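Local coordinates for exopolysaccharide biosynthesis protein (Pantoea stewartii subsp. stewartii DC283, PDB 6TGF) that is a glycan biofilm-modifying enzyme, probably a hydrolase, built on a parallel beta-helix like that of bacteriophage tailspikes, at residues A257-S262 with R291-S296; L332-N337 with Q345-N350; W533-N538 with V543-A548. All coordinates share one frame; numbering follows the deposited sequence.

Contacts 1 and 2 belong to the parallel beta-helix. Contact 3 lies in a separate beta-sandwich toward the C-terminus, with its centre about 73 Å from that of contact 1. All touching residues of contact 2 are buried, and in contact 1 all but the partly exposed Phe292; contact 3 has a buried core too, but Glu536 at its margin is exposed. Contacts 1 and 2 meet where Phe293 CE1 packs 3.9 Å from Leu348 CD1. Contact 1 joins a helix to a strand through two aromatic rings. Contact 2 fills the corner between two beta-helix faces with a phenylalanine and a leucine. Contact 3 packs two sheets through leucines and a tyrosine. Contacts 2 and 3 each include a water bridge.

Contact 1. Residues A257-S262 with R291-S296; sequences AMYQWS and RFFRIS
Tyr259 and Phe293 carry this contact, one from helix 252-265 and one from strand 290-296. Their interaction is aromatic. The ring centroids are 5.2 Å apart and the planes are inclined at 50°, an oblique pairing that is neither a parallel stack nor a T. The closest carbons are Tyr259 CE1 and Phe293 CD2, at 3.3 Å. Phe293 CE2 lies over one face of the tyrosine, 3.7 Å from Tyr259 CE1. Tyr259 OH lies in the plane of the Phe293 ring, at its edge. The two side chains cross at about a right angle. In Tyr259 the CB-CG bond is anti to N-CA (chi1 -177°), which carries the ring off the helix toward the strand.

The polar part is slight. Phe292 O sits near the plane of the tyrosine ring, 3.7 Å from Tyr259 OH. That carbonyl accepts a hydrogen bond from Gln263 NE2, one residue beyond 257-262. Within the helix, Ser262 OG donates to Tyr259 O over 2.6 Å, turning the serine hydroxyl back onto the preceding turn. No hydrogen bond joins the two segments.

Phe285 meets both rings and completes an aromatic cluster. On the strand, Arg294 is bonded to Ile269 O and Gln272 OE1, and to Asn301 of a second subunit, so this strand also borders the subunit interface. Strand 290-296 runs parallel between strands 271-272 and 327-330. The helix lies at the N-terminal end of the beta-helix and packs against its first coil, where Tyr259 touches Val271 and Cys270.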
loop_
_atom_site.group_PDB
_atom_site.type_symbol
_atom_site.label_atom_id
_atom_site.label_comp_id
_atom_site.label_asym_id
_atom_site.label_seq_id
_atom_site.Cartn_x
_atom_site.Cartn_y
_atom_site.Cartn_z
ATOM N N ALA B 257 -3.401 34.963 -5.081
ATOM C CA ALA B 257 -2.969 35.368 -6.439
ATOM C C ALA B 257 -2.666 34.124 -7.284
ATOM O O ALA B 257 -3.210 34.022 -8.405
ATOM C CB ALA B 257 -1.769 36.278 -6.354
ATOM N N MET B 258 -1.827 33.219 -6.763
ATOM C CA MET B 258 -1.397 31.977 -7.463
ATOM C C MET B 258 -2.614 31.073 -7.682
ATOM O O MET B 258 -2.680 30.430 -8.749
ATOM C CB MET B 258 -0.332 31.213 -6.670
ATOM C CG MET B 258 0.274 30.062 -7.454
ATOM S SD MET B 258 1.693 29.304 -6.632
ATOM C CE MET B 258 2.351 28.311 -7.970
ATOM N N TYR B 259 -3.534 31.026 -6.713
ATOM C CA TYR B 259 -4.783 30.228 -6.801
ATOM C C TYR B 259 -5.635 30.743 -7.965
ATOM O O TYR B 259 -5.967 29.950 -8.863
ATOM C CB TYR B 259 -5.603 30.281 -5.510
ATOM C CG TYR B 259 -6.835 29.413 -5.573
ATOM C CD1 TYR B 259 -6.713 28.050 -5.779
ATOM C CD2 TYR B 259 -8.113 29.942 -5.475
ATOM C CE1 TYR B 259 -7.823 27.229 -5.863
ATOM C CE2 TYR B 259 -9.237 29.132 -5.551
ATOM C CZ TYR B 259 -9.089 27.770 -5.746
ATOM O OH TYR B 259 -10.168 26.938 -5.822
ATOM N N GLN B 260 -5.971 32.035 -7.937
ATOM C CA GLN B 260 -6.870 32.679 -8.933
ATOM C C GLN B 260 -6.241 32.565 -10.327
ATOM O O GLN B 260 -7.001 32.356 -11.290
ATOM C CB GLN B 260 -7.151 34.137 -8.564
ATOM C CG GLN B 260 -8.471 34.647 -9.126
ATOM C CD GLN B 260 -8.445 36.127 -9.426
ATOM O OE1 GLN B 260 -7.567 36.620 -10.133
ATOM N NE2 GLN B 260 -9.422 36.848 -8.900
ATOM N N TRP B 261 -4.912 32.688 -10.424
ATOM C CA TRP B 261 -4.141 32.483 -11.683
ATOM C C TRP B 261 -4.394 31.068 -12.215
ATOM O O TRP B 261 -4.790 30.944 -13.389
ATOM C CB TRP B 261 -2.641 32.735 -11.478
ATOM C CG TRP B 261 -1.804 32.249 -12.622
ATOM C CD1 TRP B 261 -1.588 32.885 -13.810
ATOM C CD2 TRP B 261 -1.092 31.000 -12.703
ATOM N NE1 TRP B 261 -0.786 32.126 -14.618
ATOM C CE2 TRP B 261 -0.464 30.966 -13.967
ATOM C CE3 TRP B 261 -0.920 29.916 -11.836
ATOM C CZ2 TRP B 261 0.322 29.889 -14.377
ATOM C CZ3 TRP B 261 -0.143 28.852 -12.242
ATOM C CH2 TRP B 261 0.469 28.842 -13.496
ATOM N N SER B 262 -4.166 30.050 -11.379
ATOM C CA SER B 262 -4.276 28.607 -11.727
ATOM C C SER B 262 -5.711 28.268 -12.149
ATOM O O SER B 262 -5.871 27.425 -13.049
ATOM C CB SER B 262 -3.826 27.738 -10.582
ATOM O OG SER B 262 -4.774 27.762 -9.526
ATOM N N ARG B 291 -13.888 22.771 -9.370
ATOM C CA ARG B 291 -13.488 21.373 -9.687
ATOM C C ARG B 291 -12.302 20.976 -8.798
ATOM O O ARG B 291 -12.411 19.955 -8.091
ATOM C CB ARG B 291 -13.114 21.233 -11.166
ATOM C CG ARG B 291 -14.300 21.187 -12.121
ATOM C CD ARG B 291 -14.629 19.806 -12.665
ATOM N NE ARG B 291 -13.503 19.134 -13.306
ATOM C CZ ARG B 291 -13.572 17.967 -13.946
ATOM N NH1 ARG B 291 -14.724 17.323 -14.046
ATOM N NH2 ARG B 291 -12.486 17.444 -14.489
ATOM N N PHE B 292 -11.228 21.770 -8.828
ATOM C CA PHE B 292 -9.897 21.434 -8.258
ATOM C C PHE B 292 -9.478 22.450 -7.190
ATOM O O PHE B 292 -9.696 23.666 -7.371
ATOM C CB PHE B 292 -8.841 21.398 -9.366
ATOM C CG PHE B 292 -8.396 20.017 -9.776
ATOM C CD1 PHE B 292 -9.301 19.095 -10.283
ATOM C CD2 PHE B 292 -7.065 19.646 -9.669
ATOM C CE1 PHE B 292 -8.884 17.829 -10.666
ATOM C CE2 PHE B 292 -6.650 18.380 -10.053
ATOM C CZ PHE B 292 -7.560 17.475 -10.549
ATOM N N PHE B 293 -8.880 21.941 -6.108
ATOM C CA PHE B 293 -7.998 22.694 -5.178
ATOM C C PHE B 293 -6.819 21.798 -4.787
ATOM O O PHE B 293 -7.014 20.855 -4.000
ATOM C CB PHE B 293 -8.744 23.170 -3.929
ATOM C CG PHE B 293 -7.908 24.045 -3.027
ATOM C CD1 PHE B 293 -7.067 23.494 -2.071
ATOM C CD2 PHE B 293 -7.942 25.424 -3.152
ATOM C CE1 PHE B 293 -6.291 24.305 -1.255
ATOM C CE2 PHE B 293 -7.168 26.233 -2.336
ATOM C CZ PHE B 293 -6.345 25.673 -1.387
ATOM N N ARG B 294 -5.637 22.081 -5.337
ATOM C CA ARG B 294 -4.360 21.432 -4.945
ATOM C C ARG B 294 -3.535 22.439 -4.137
ATOM O O ARG B 294 -3.551 23.634 -4.480
ATOM C CB ARG B 294 -3.597 20.935 -6.177
ATOM C CG ARG B 294 -2.212 20.384 -5.871
ATOM C CD ARG B 294 -1.429 20.085 -7.132
ATOM N NE ARG B 294 -0.062 19.656 -6.853
ATOM C CZ ARG B 294 0.949 20.459 -6.526
ATOM N NH1 ARG B 294 0.770 21.766 -6.418
ATOM N NH2 ARG B 294 2.147 19.947 -6.300
ATOM N N ILE B 295 -2.859 21.963 -3.091
ATOM C CA ILE B 295 -1.899 22.763 -2.279
ATOM C C ILE B 295 -0.809 21.811 -1.773
ATOM O O ILE B 295 -1.160 20.749 -1.226
ATOM C CB ILE B 295 -2.633 23.528 -1.156
ATOM C CG1 ILE B 295 -1.737 24.582 -0.502
ATOM C CG2 ILE B 295 -3.232 22.584 -0.124
ATOM C CD1 ILE B 295 -2.505 25.725 0.115
ATOM N N SER B 296 0.461 22.152 -2.007
ATOM C CA SER B 296 1.625 21.265 -1.746
ATOM C C SER B 296 2.835 22.086 -1.292
ATOM O O SER B 296 3.033 23.197 -1.821
ATOM C CB SER B 296 1.951 20.443 -2.966
ATOM O OG SER B 296 2.888 19.422 -2.653
#

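Contact 2. Residues L332-N337 with Q345-N350; sequences LIFNGN and QGLLRN
Phe334 reaches from strand 332-335 to Gln345, Gly346 and Leu347, and its side chain, mostly the ring, makes the direct contacts between the two segments. The tight part is the meeting with Leu347. Phe334 CD2 lies 3.7 Å from Leu347 CB, and Leu347 CD1 is 4.1 Å from Phe334 CG. The two side chains slide past each other in opposite directions. Leu347 approaches the ring obliquely, neither squarely over a face nor at the edge. Farther along the ring, Phe334 CE2 is 3.6 Å from Gly346 C. Gln345 O lies at the ring edge, in its plane, 3.7 Å from Phe334 CE2. The backbone N of Gly336 stands over the ring centre, 4.2 Å above the plane. With CG trans to the amide nitrogen (chi1 174°), Phe334 extends its ring toward the second segment.

This is a corner of the parallel beta-helix. Strand 332-335 and the strand ending at Asn350 lie on different faces, and residues 336-345 make the turn between them. Phe334 and Leu347 thus pack the inside of the corner. Val319 covers Phe334, and Phe320 and Phe365 touch Leu347, as expected where neighbouring coils stack.

The turn side is looser and polar. No direct hydrogen bond crosses it. Instead a water is placed to donate to Gly336 O and to Gln345 OE1, 2.7 Å from each, although other acceptors compete for its protons. Gly336 O also accepts from Asn343 ND2, a residue of the turn itself. Asn335 and Asn337 are partly exposed beside it, joined by a weak hydrogen bond from Asn337 N to Asn335 OD1. Asn335 OD1 also accepts from Asn367 ND2. Gln345 has further weak partners in Ser312, Gly314 and Ser316.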
loop_
_atom_site.group_PDB
_atom_site.type_symbol
_atom_site.label_atom_id
_atom_site.label_comp_id
_atom_site.label_asym_id
_atom_site.label_seq_id
_atom_site.Cartn_x
_atom_site.Cartn_y
_atom_site.Cartn_z
ATOM N N LEU B 332 3.234 19.307 3.885
ATOM C CA LEU B 332 3.026 20.519 4.725
ATOM C C LEU B 332 3.090 20.154 6.212
ATOM O O LEU B 332 2.429 19.178 6.615
ATOM C CB LEU B 332 1.676 21.153 4.378
ATOM C CG LEU B 332 1.591 21.811 3.002
ATOM C CD1 LEU B 332 0.152 22.160 2.660
ATOM C CD2 LEU B 332 2.471 23.050 2.930
ATOM N N ILE B 333 3.873 20.916 6.979
ATOM C CA ILE B 333 3.770 21.014 8.465
ATOM C C ILE B 333 2.894 22.233 8.770
ATOM O O ILE B 333 3.197 23.313 8.233
ATOM C CB ILE B 333 5.160 21.120 9.125
ATOM C CG1 ILE B 333 6.116 20.033 8.622
ATOM C CG2 ILE B 333 5.031 21.109 10.642
ATOM C CD1 ILE B 333 7.523 20.117 9.174
ATOM N N PHE B 334 1.828 22.062 9.558
ATOM C CA PHE B 334 1.000 23.174 10.095
ATOM C C PHE B 334 1.173 23.236 11.616
ATOM O O PHE B 334 0.667 22.334 12.318
ATOM C CB PHE B 334 -0.476 23.031 9.713
ATOM C CG PHE B 334 -1.380 24.055 10.357
ATOM C CD1 PHE B 334 -1.037 25.400 10.366
ATOM C CD2 PHE B 334 -2.570 23.679 10.962
ATOM C CE1 PHE B 334 -1.862 26.342 10.962
ATOM C CE2 PHE B 334 -3.396 24.624 11.555
ATOM C CZ PHE B 334 -3.041 25.953 11.555
ATOM N N ASN B 335 1.876 24.268 12.094
ATOM C CA ASN B 335 2.061 24.576 13.537
ATOM C C ASN B 335 0.987 25.586 13.956
ATOM O O ASN B 335 1.166 26.789 13.674
ATOM C CB ASN B 335 3.480 25.077 13.823
ATOM C CG ASN B 335 3.711 25.419 15.281
ATOM O OD1 ASN B 335 3.022 24.912 16.166
ATOM N ND2 ASN B 335 4.683 26.279 15.539
ATOM N N GLY B 336 -0.083 25.105 14.599
ATOM C CA GLY B 336 -1.243 25.910 15.032
ATOM C C GLY B 336 -0.906 26.870 16.165
ATOM O O GLY B 336 -1.660 27.844 16.344
ATOM N N ASN B 337 0.168 26.595 16.916
ATOM C CA ASN B 337 0.698 27.448 18.018
ATOM C C ASN B 337 -0.359 27.614 19.122
ATOM O O ASN B 337 -0.361 28.675 19.778
ATOM C CB ASN B 337 1.170 28.814 17.504
ATOM C CG ASN B 337 2.501 28.761 16.785
ATOM O OD1 ASN B 337 3.443 28.125 17.252
ATOM N ND2 ASN B 337 2.595 29.445 15.657
ATOM N N GLN B 345 -8.079 27.285 15.165
ATOM C CA GLN B 345 -7.750 27.364 13.718
ATOM C C GLN B 345 -7.286 25.989 13.229
ATOM O O GLN B 345 -6.290 25.475 13.777
ATOM C CB GLN B 345 -6.675 28.422 13.465
ATOM C CG GLN B 345 -6.359 28.628 11.990
ATOM C CD GLN B 345 -5.540 29.872 11.753
ATOM O OE1 GLN B 345 -4.544 30.114 12.429
ATOM N NE2 GLN B 345 -5.950 30.669 10.782
ATOM N N GLY B 346 -7.993 25.421 12.246
ATOM C CA GLY B 346 -7.587 24.207 11.511
ATOM C C GLY B 346 -6.736 24.562 10.305
ATOM O O GLY B 346 -6.472 25.766 10.115
ATOM N N LEU B 347 -6.328 23.568 9.510
ATOM C CA LEU B 347 -5.513 23.778 8.281
ATOM C C LEU B 347 -6.439 24.009 7.082
ATOM O O LEU B 347 -6.274 25.042 6.404
ATOM C CB LEU B 347 -4.587 22.578 8.047
ATOM C CG LEU B 347 -3.793 22.602 6.739
ATOM C CD1 LEU B 347 -3.011 23.899 6.589
ATOM C CD2 LEU B 347 -2.858 21.407 6.646
ATOM N N LEU B 348 -7.363 23.079 6.819
ATOM C CA LEU B 348 -8.282 23.143 5.650
ATOM C C LEU B 348 -9.670 22.616 6.026
ATOM O O LEU B 348 -9.751 21.599 6.744
ATOM C CB LEU B 348 -7.690 22.339 4.488
ATOM C CG LEU B 348 -8.506 22.369 3.194
ATOM C CD1 LEU B 348 -7.610 22.556 1.978
ATOM C CD2 LEU B 348 -9.362 21.119 3.046
ATOM N N ARG B 349 -10.714 23.298 5.543
ATOM C CA ARG B 349 -12.110 22.792 5.489
ATOM C C ARG B 349 -12.602 22.863 4.041
ATOM O O ARG B 349 -12.457 23.936 3.424
ATOM C CB ARG B 349 -13.046 23.603 6.391
ATOM C CG ARG B 349 -14.518 23.299 6.154
ATOM C CD ARG B 349 -15.429 23.767 7.271
ATOM N NE ARG B 349 -15.399 25.212 7.450
ATOM C CZ ARG B 349 -16.027 25.867 8.423
ATOM N NH1 ARG B 349 -16.736 25.206 9.325
ATOM N NH2 ARG B 349 -15.933 27.183 8.499
ATOM N N ASN B 350 -13.167 21.764 3.535
ATOM C CA ASN B 350 -13.846 21.692 2.215
ATOM C C ASN B 350 -15.358 21.648 2.466
ATOM O O ASN B 350 -15.803 20.732 3.183
ATOM C CB ASN B 350 -13.354 20.492 1.400
ATOM C CG ASN B 350 -13.759 20.545 -0.059
ATOM O OD1 ASN B 350 -14.286 21.549 -0.534
ATOM N ND2 ASN B 350 -13.511 19.465 -0.782
HETATM O O HOH W 1 -2.962 29.056 14.295
#

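Contact 3. Residues W533-N538 with V543-A548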
loop_
_atom_site.group_PDB
_atom_site.type_symbol
_atom_site.label_atom_id
_atom_site.label_comp_id
_atom_site.label_asym_id
_atom_site.label_seq_id
_atom_site.Cartn_x
_atom_site.Cartn_y
_atom_site.Cartn_z
ATOM N N TRP B 533 -4.404 -31.789 15.434
ATOM C CA TRP B 533 -3.792 -33.011 16.019
ATOM C C TRP B 533 -4.572 -34.261 15.592
ATOM O O TRP B 533 -5.709 -34.440 16.071
ATOM C CB TRP B 533 -3.749 -32.867 17.543
ATOM C CG TRP B 533 -3.189 -31.553 17.992
ATOM C CD1 TRP B 533 -1.908 -31.112 17.835
ATOM C CD2 TRP B 533 -3.901 -30.491 18.654
ATOM N NE1 TRP B 533 -1.770 -29.855 18.359
ATOM C CE2 TRP B 533 -2.974 -29.449 18.872
ATOM C CE3 TRP B 533 -5.219 -30.322 19.093
ATOM C CZ2 TRP B 533 -3.329 -28.258 19.503
ATOM C CZ3 TRP B 533 -5.570 -29.145 19.718
ATOM C CH2 TRP B 533 -4.634 -28.128 19.920
ATOM N N LEU B 534 -3.974 -35.085 14.726
ATOM C CA LEU B 534 -4.507 -36.408 14.301
ATOM C C LEU B 534 -3.574 -37.503 14.831
ATOM O O LEU B 534 -2.418 -37.565 14.365
ATOM C CB LEU B 534 -4.607 -36.449 12.772
ATOM C CG LEU B 534 -5.426 -35.330 12.124
ATOM C CD1 LEU B 534 -5.318 -35.391 10.609
ATOM C CD2 LEU B 534 -6.884 -35.390 12.554
ATOM N N LEU B 535 -4.058 -38.316 15.779
ATOM C CA LEU B 535 -3.288 -39.406 16.440
ATOM C C LEU B 535 -3.520 -40.726 15.698
ATOM O O LEU B 535 -4.684 -41.018 15.360
ATOM C CB LEU B 535 -3.721 -39.518 17.906
ATOM C CG LEU B 535 -3.314 -38.353 18.806
ATOM C CD1 LEU B 535 -3.863 -38.540 20.212
ATOM C CD2 LEU B 535 -1.800 -38.196 18.846
ATOM N N GLU B 536 -2.447 -41.491 15.478
ATOM C CA GLU B 536 -2.456 -42.778 14.733
ATOM C C GLU B 536 -1.921 -43.896 15.634
ATOM O O GLU B 536 -0.949 -43.650 16.378
ATOM C CB GLU B 536 -1.618 -42.655 13.459
ATOM C CG GLU B 536 -1.503 -43.953 12.675
ATOM C CD GLU B 536 -0.822 -43.837 11.323
ATOM O OE1 GLU B 536 -0.439 -42.710 10.940
ATOM O OE2 GLU B 536 -0.673 -44.879 10.653
ATOM N N ASN B 537 -2.543 -45.077 15.559
ATOM C CA ASN B 537 -2.068 -46.330 16.204
ATOM C C ASN B 537 -2.331 -47.503 15.249
ATOM O O ASN B 537 -3.342 -48.211 15.442
ATOM C CB ASN B 537 -2.714 -46.546 17.577
ATOM C CG ASN B 537 -2.142 -47.733 18.321
ATOM O OD1 ASN B 537 -0.969 -48.065 18.165
ATOM N ND2 ASN B 537 -2.959 -48.378 19.137
ATOM N N ASN B 538 -1.465 -47.675 14.244
ATOM C CA ASN B 538 -1.465 -48.846 13.326
ATOM C C ASN B 538 -0.720 -49.986 14.029
ATOM O O ASN B 538 0.434 -50.272 13.658
ATOM C CB ASN B 538 -0.894 -48.507 11.945
ATOM C CG ASN B 538 -1.958 -48.064 10.964
ATOM O OD1 ASN B 538 -2.649 -47.072 11.192
ATOM N ND2 ASN B 538 -2.101 -48.793 9.870
ATOM N N VAL B 543 -1.958 -48.002 22.992
ATOM C CA VAL B 543 -0.768 -47.128 23.225
ATOM C C VAL B 543 -1.203 -45.904 24.037
ATOM O O VAL B 543 -2.249 -45.313 23.707
ATOM C CB VAL B 543 -0.107 -46.713 21.895
ATOM C CG1 VAL B 543 1.127 -45.850 22.116
ATOM C CG2 VAL B 543 0.242 -47.920 21.038
ATOM N N TRP B 544 -0.414 -45.545 25.054
ATOM C CA TRP B 544 -0.624 -44.350 25.916
ATOM C C TRP B 544 -0.067 -43.105 25.216
ATOM O O TRP B 544 1.091 -43.154 24.759
ATOM C CB TRP B 544 0.024 -44.547 27.293
ATOM C CG TRP B 544 -0.810 -45.335 28.254
ATOM C CD1 TRP B 544 -0.604 -46.617 28.672
ATOM C CD2 TRP B 544 -2.000 -44.880 28.924
ATOM N NE1 TRP B 544 -1.579 -46.992 29.556
ATOM C CE2 TRP B 544 -2.449 -45.949 29.731
ATOM C CE3 TRP B 544 -2.724 -43.683 28.923
ATOM C CZ2 TRP B 544 -3.589 -45.848 30.526
ATOM C CZ3 TRP B 544 -3.852 -43.587 29.709
ATOM C CH2 TRP B 544 -4.277 -44.656 30.497
ATOM N N TYR B 545 -0.874 -42.042 25.139
ATOM C CA TYR B 545 -0.483 -40.688 24.666
ATOM C C TYR B 545 -0.776 -39.666 25.768
ATOM O O TYR B 545 -1.795 -39.827 26.468
ATOM C CB TYR B 545 -1.250 -40.302 23.398
ATOM C CG TYR B 545 -0.738 -40.914 22.118
ATOM C CD1 TYR B 545 0.222 -40.275 21.353
ATOM C CD2 TYR B 545 -1.229 -42.123 21.657
ATOM C CE1 TYR B 545 0.691 -40.825 20.170
ATOM C CE2 TYR B 545 -0.771 -42.688 20.478
ATOM C CZ TYR B 545 0.193 -42.038 19.731
ATOM O OH TYR B 545 0.647 -42.590 18.567
ATOM N N GLU B 546 0.092 -38.660 25.919
ATOM C CA GLU B 546 -0.231 -37.389 26.619
ATOM C C GLU B 546 -0.816 -36.432 25.577
ATOM O O GLU B 546 -0.080 -36.061 24.642
ATOM C CB GLU B 546 1.000 -36.781 27.293
ATOM C CG GLU B 546 0.670 -35.585 28.172
ATOM C CD GLU B 546 1.852 -34.936 28.874
ATOM O OE1 GLU B 546 2.952 -35.525 28.854
ATOM O OE2 GLU B 546 1.668 -33.839 29.438
ATOM N N LEU B 547 -2.097 -36.079 25.712
ATOM C CA LEU B 547 -2.796 -35.153 24.782
ATOM C C LEU B 547 -2.215 -33.748 24.958
ATOM O O LEU B 547 -1.577 -33.252 24.010
ATOM C CB LEU B 547 -4.304 -35.173 25.057
ATOM C CG LEU B 547 -5.039 -36.459 24.674
ATOM C CD1 LEU B 547 -6.535 -36.299 24.879
ATOM C CD2 LEU B 547 -4.748 -36.863 23.235
ATOM N N ALA B 548 -2.400 -33.146 26.136
ATOM C CA ALA B 548 -1.989 -31.755 26.428
ATOM C C ALA B 548 -2.007 -31.487 27.936
ATOM O O ALA B 548 -2.549 -32.322 28.687
ATOM C CB ALA B 548 -2.910 -30.801 25.705
HETATM O O HOH W 2 0.134 -40.884 16.464
#
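Leu535 faces Tyr545 and Leu547 across two strands that run nearly antiparallel, at 161°, with their axes 9.3 Å apart at closest approach. This is the spacing of stacked sheets, and the strands share no backbone hydrogen bonds.

Leu535 fills the centre with its two methyl branches. CD2 sits over one face of the Tyr545 ring in a CH-pi contact, 4.2 Å from the ring centroid and 27° off its normal. CD1 takes the other partner and meets Leu547 CD2 at 3.6 Å. Leu547 sends its CB off to the side, but the branch end turns back toward Leu535. In Tyr545, CG stands opposite the carbonyl carbon (chi1 -79°), and the ring extends across the gap to the first strand. A water links its hydroxyl to the backbone there: it accepts from Glu536 N at 2.8 Å and is hydrogen-bonded to Tyr545 OH at 2.8 Å. This ties the buried ring to the strand opposite.

At the turn end, Asn537 lies against Val543, with Asn537 CG 3.6 Å from Val543 CG2. The amide is held by other bonds: Asn537 ND2 donates to Ala634 O and to Gln541 O in the connecting loop. Met664 also packs on Leu535, and Leu633 and Lys666 touch Tyr545.

Strand 534-537 pairs with strand 637-646, while strand 543-551 lies between strands 626-633 and 659-664 in a second antiparallel sheet. The chain therefore crosses from one sheet to the other in a beta-arch, whose strands meet through side chains, within a beta-sandwich.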